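Local coordinates for extracellular solute-binding protein family 1 (Kribbella flavida, PDB 5IXP), which probably captures a solute outside the cell and delivers it to an ABC transporter, as extracellular solute-binding proteins of family 1 do, at residues I338-N341 with R342-V346; V326-Y329 with F330-P334. One frame throughout, in Å; residues are numbered along the deposited sequence.

Contact 1. Residues I338-N341 with R342-V346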
loop_
_atom_site.group_PDB
_atom_site.type_symbol
_atom_site.label_atom_id
_atom_site.label_comp_id
_atom_site.label_asym_id
_atom_site.label_seq_id
_atom_site.Cartn_x
_atom_site.Cartn_y
_atom_site.Cartn_z
ATOM N N ILE A 338 15.424 -0.964 8.041
ATOM C CA ILE A 338 15.205 -0.705 6.622
ATOM C C ILE A 338 13.841 -0.059 6.409
ATOM O O ILE A 338 13.718 0.975 5.745
ATOM C CB ILE A 338 15.349 -2.002 5.809
ATOM C CG1 ILE A 338 16.823 -2.427 5.733
ATOM C CG2 ILE A 338 14.766 -1.819 4.407
ATOM C CD1 ILE A 338 17.017 -3.890 5.350
ATOM N N PHE A 339 12.794 -0.636 6.998
ATOM C CA PHE A 339 11.474 -0.111 6.683
ATOM C C PHE A 339 11.148 1.173 7.439
ATOM O O PHE A 339 10.289 1.938 6.980
ATOM C CB PHE A 339 10.431 -1.212 6.879
ATOM C CG PHE A 339 10.488 -2.236 5.789
ATOM C CD1 PHE A 339 9.982 -1.942 4.527
ATOM C CD2 PHE A 339 11.122 -3.453 5.984
ATOM C CE1 PHE A 339 10.067 -2.866 3.495
ATOM C CE2 PHE A 339 11.210 -4.366 4.959
ATOM C CZ PHE A 339 10.679 -4.072 3.715
ATOM N N VAL A 340 11.852 1.472 8.534
ATOM C CA VAL A 340 11.807 2.834 9.072
ATOM C C VAL A 340 12.319 3.818 8.028
ATOM O O VAL A 340 11.668 4.827 7.723
ATOM C CB VAL A 340 12.607 2.933 10.384
ATOM C CG1 VAL A 340 12.866 4.393 10.735
ATOM C CG2 VAL A 340 11.852 2.243 11.509
ATOM N N ASN A 341 13.499 3.539 7.467
ATOM C CA ASN A 341 14.032 4.396 6.410
ATOM C C ASN A 341 13.071 4.490 5.233
ATOM O O ASN A 341 12.853 5.579 4.687
ATOM C CB ASN A 341 15.388 3.875 5.932
ATOM C CG ASN A 341 16.472 4.036 6.969
ATOM O OD1 ASN A 341 16.347 4.837 7.896
ATOM N ND2 ASN A 341 17.561 3.287 6.805
ATOM N N ARG A 342 12.486 3.360 4.827
ATOM C CA ARG A 342 11.587 3.380 3.673
ATOM C C ARG A 342 10.338 4.205 3.962
ATOM O O ARG A 342 9.848 4.923 3.087
ATOM C CB ARG A 342 11.208 1.956 3.251
ATOM C CG ARG A 342 12.393 1.078 2.820
ATOM C CD ARG A 342 13.051 1.551 1.521
ATOM N NE ARG A 342 14.115 2.538 1.715
ATOM C CZ ARG A 342 14.126 3.751 1.159
ATOM N NH1 ARG A 342 15.145 4.570 1.376
ATOM N NH2 ARG A 342 13.126 4.151 0.377
ATOM N N ALA A 343 9.820 4.133 5.189
ATOM C CA ALA A 343 8.654 4.938 5.533
ATOM C C ALA A 343 9.002 6.419 5.560
ATOM O O ALA A 343 8.223 7.256 5.083
ATOM C CB ALA A 343 8.082 4.496 6.881
ATOM N N ASN A 344 10.173 6.759 6.106
ATOM C CA ASN A 344 10.571 8.158 6.221
ATOM C C ASN A 344 10.843 8.799 4.869
ATOM O O ASN A 344 10.885 10.029 4.779
ATOM C CB ASN A 344 11.811 8.293 7.109
ATOM C CG ASN A 344 11.477 8.214 8.584
ATOM O OD1 ASN A 344 10.380 8.576 8.990
ATOM N ND2 ASN A 344 12.426 7.752 9.394
ATOM N N ASN A 345 11.035 8.006 3.819
ATOM C CA ASN A 345 11.373 8.564 2.520
ATOM C C ASN A 345 10.224 8.499 1.528
ATOM O O ASN A 345 10.419 8.800 0.340
ATOM C CB ASN A 345 12.626 7.883 1.985
ATOM C CG ASN A 345 13.881 8.443 2.634
ATOM O OD1 ASN A 345 14.333 9.534 2.280
ATOM N ND2 ASN A 345 14.424 7.723 3.620
ATOM N N VAL A 346 9.028 8.140 1.992
ATOM C CA VAL A 346 7.841 8.237 1.159
ATOM C C VAL A 346 7.457 9.701 1.025
ATOM O O VAL A 346 7.463 10.456 2.007
ATOM C CB VAL A 346 6.686 7.413 1.753
ATOM C CG1 VAL A 346 5.386 7.678 0.986
ATOM C CG2 VAL A 346 7.022 5.941 1.731
HETATM O O HOH W 1 15.162 7.219 8.330
#
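Asn345 reaches back to Asn341 at the C-terminal end of helix 335-344: its side-chain ND2 donates to Asn341 O at 2.9 Å. The bond is fairly straight, 160° at the hydrogen, and the acceptor lies close to the Asn345 amide plane, although ND2 itself is tilted from the carbonyl plane. The same oxygen takes a weak bond from Asn345 N, so two donors of the first residue to leave helical geometry grip one carbonyl. One turn back the helix is regular, with Arg342 N on Ile338 O, Ala343 N on Phe339 O and Asn344 N on Val340 O, the last at 2.9 Å. Val340 and Asn344 run side by side, and Val340 CG1 touches Asn344 ND2 at 3.6 Å. In one of the two modelled conformers of Asn341, a water donates to its OD1 at 2.7 Å and accepts from Asn344 ND2.

With CG beside its own backbone N (chi1 -61°) and the chain bent at chi2 and chi3, the Arg342 side chain leads away from the helix and passes one face of its guanidinium over Asn341 O. Its NE forms a salt bridge with Asp261, and NH2 bonds Gly266 O. Phe339 and Ala343 pack on strands 108-121 and 310-311, and Ala343 O accepts from Trp94 NE1. Where the Arg342 chain starts out, its CG rests 4.1 Å from Ile338 CG2, and that methyl in turn sits above one face of the Phe339 ring, offset toward the rim.

Contact 2. Residues V326-Y329 with F330-P334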
loop_
_atom_site.group_PDB
_atom_site.type_symbol
_atom_site.label_atom_id
_atom_site.label_comp_id
_atom_site.label_asym_id
_atom_site.label_seq_id
_atom_site.Cartn_x
_atom_site.Cartn_y
_atom_site.Cartn_z
ATOM N N VAL A 326 14.747 -8.240 12.823
ATOM C CA VAL A 326 15.537 -8.875 11.780
ATOM C C VAL A 326 14.667 -9.938 11.125
ATOM O O VAL A 326 13.780 -10.513 11.762
ATOM C CB VAL A 326 16.838 -9.475 12.370
ATOM C CG1 VAL A 326 17.583 -10.289 11.344
ATOM C CG2 VAL A 326 17.730 -8.364 12.917
ATOM N N ASN A 327 14.885 -10.176 9.835
ATOM C CA ASN A 327 14.132 -11.216 9.139
ATOM C C ASN A 327 15.076 -12.338 8.735
ATOM O O ASN A 327 15.776 -12.223 7.715
ATOM C CB ASN A 327 13.416 -10.644 7.912
ATOM C CG ASN A 327 12.474 -11.653 7.256
ATOM O OD1 ASN A 327 12.862 -12.789 6.964
ATOM N ND2 ASN A 327 11.223 -11.238 7.021
ATOM N N PRO A 328 15.124 -13.445 9.484
ATOM C CA PRO A 328 16.072 -14.521 9.140
ATOM C C PRO A 328 15.900 -15.074 7.733
ATOM O O PRO A 328 16.900 -15.377 7.069
ATOM C CB PRO A 328 15.781 -15.585 10.207
ATOM C CG PRO A 328 15.132 -14.838 11.323
ATOM C CD PRO A 328 14.327 -13.770 10.680
ATOM N N TYR A 329 14.661 -15.220 7.257
ATOM C CA TYR A 329 14.449 -15.767 5.918
ATOM C C TYR A 329 15.117 -14.904 4.857
ATOM O O TYR A 329 15.724 -15.427 3.913
ATOM C CB TYR A 329 12.955 -15.898 5.632
ATOM C CG TYR A 329 12.625 -16.668 4.370
ATOM C CD1 TYR A 329 12.351 -18.028 4.425
ATOM C CD2 TYR A 329 12.573 -16.038 3.128
ATOM C CE1 TYR A 329 12.040 -18.745 3.285
ATOM C CE2 TYR A 329 12.256 -16.747 1.977
ATOM C CZ TYR A 329 11.992 -18.104 2.064
ATOM O OH TYR A 329 11.675 -18.826 0.940
ATOM N N PHE A 330 15.022 -13.580 4.996
ATOM C CA PHE A 330 15.622 -12.653 4.037
ATOM C C PHE A 330 17.059 -12.306 4.437
ATOM O O PHE A 330 17.428 -11.145 4.619
ATOM C CB PHE A 330 14.757 -11.403 3.906
ATOM C CG PHE A 330 13.543 -11.612 3.060
ATOM C CD1 PHE A 330 12.421 -12.235 3.582
ATOM C CD2 PHE A 330 13.535 -11.222 1.730
ATOM C CE1 PHE A 330 11.302 -12.450 2.798
ATOM C CE2 PHE A 330 12.421 -11.433 0.939
ATOM C CZ PHE A 330 11.303 -12.056 1.474
ATOM N N ASN A 331 17.873 -13.358 4.573
ATOM C CA ASN A 331 19.311 -13.225 4.832
ATOM C C ASN A 331 19.581 -12.375 6.074
ATOM O O ASN A 331 20.527 -11.586 6.119
ATOM C CB ASN A 331 20.037 -12.652 3.605
ATOM C CG ASN A 331 21.555 -12.773 3.710
ATOM O OD1 ASN A 331 22.072 -13.752 4.240
ATOM N ND2 ASN A 331 22.269 -11.770 3.213
ATOM N N ASN A 332 18.733 -12.532 7.095
ATOM C CA ASN A 332 18.883 -11.796 8.352
ATOM C C ASN A 332 18.897 -10.291 8.115
ATOM O O ASN A 332 19.635 -9.555 8.769
ATOM C CB ASN A 332 20.144 -12.223 9.106
ATOM C CG ASN A 332 20.020 -13.594 9.706
ATOM O OD1 ASN A 332 19.059 -13.886 10.414
ATOM N ND2 ASN A 332 20.992 -14.448 9.431
ATOM N N ALA A 333 18.087 -9.827 7.168
ATOM C CA ALA A 333 18.069 -8.406 6.866
ATOM C C ALA A 333 17.554 -7.623 8.070
ATOM O O ALA A 333 16.646 -8.084 8.771
ATOM C CB ALA A 333 17.197 -8.116 5.643
ATOM N N PRO A 334 18.119 -6.443 8.343
ATOM C CA PRO A 334 17.629 -5.590 9.448
ATOM C C PRO A 334 16.366 -4.840 9.036
ATOM O O PRO A 334 16.349 -3.620 8.841
ATOM C CB PRO A 334 18.824 -4.665 9.695
ATOM C CG PRO A 334 19.434 -4.510 8.305
ATOM C CD PRO A 334 19.260 -5.839 7.628
#
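Asn327 folds its side chain back over the turn, and its OD1 accepts from Phe330 N at 3.0 Å, a side-chain-to-backbone bond three residues along. The amide gets there because CG stands opposite the backbone N (chi1 -173°); the donor lies well above the carbonyl plane. OD1 also meets the Phe330 ring at its edge, 3.5 Å from CD1, with the amide and ring planes nearly perpendicular. A lysine in place of Asn327 would probably leave Phe330 N without this acceptor and its ring edge without the amide beside it. Phe330, centre of an inverse gamma turn, has CG beside its backbone N (chi1 -78°), which brings CE1 to 3.8 Å from Tyr329 CD2, the two rings oblique at 55°. Asn332 crosses Pro328 at about a right angle, OD1 lying 3.3 Å from Pro328 CA. The ends of the loop are joined by a single antiparallel, hydrogen-bonded bridge, Asn327 with Ala333, in which Asn327 N bonds Ala333 O at 2.9 Å. Beyond the loop, Phe330 packs on Leu242 and Ile245 of helix 241-249, Tyr329 OH bonds Gly250 O, both rings reach Trp257 of strand 257-260, and Ala333 touches Asp258 and Val259 of that strand and also Arg134 of helix 134-138.

Overall arrangement
Contact 2 comes first along the chain and runs, through the first turn of helix 335-344, into contact 1: Pro334 is the N-cap of this helix, whose later turns, with the two residues after them, form contact 1. Their centres are about 17 Å apart, and they meet where Ile338 CD1 packs 4.2 Å from Ala333 CB. Contact 2 lies farther out, its centre about 22 Å from the centre of the chain against 13 Å for contact 1. Contact 2 packs against strand 257-260, contact 1 against strands 108-121 and 310-311 and on Asp261 just beyond 257-260. All three strands belong to the same mixed sheet of this periplasmic-binding-protein-like fold.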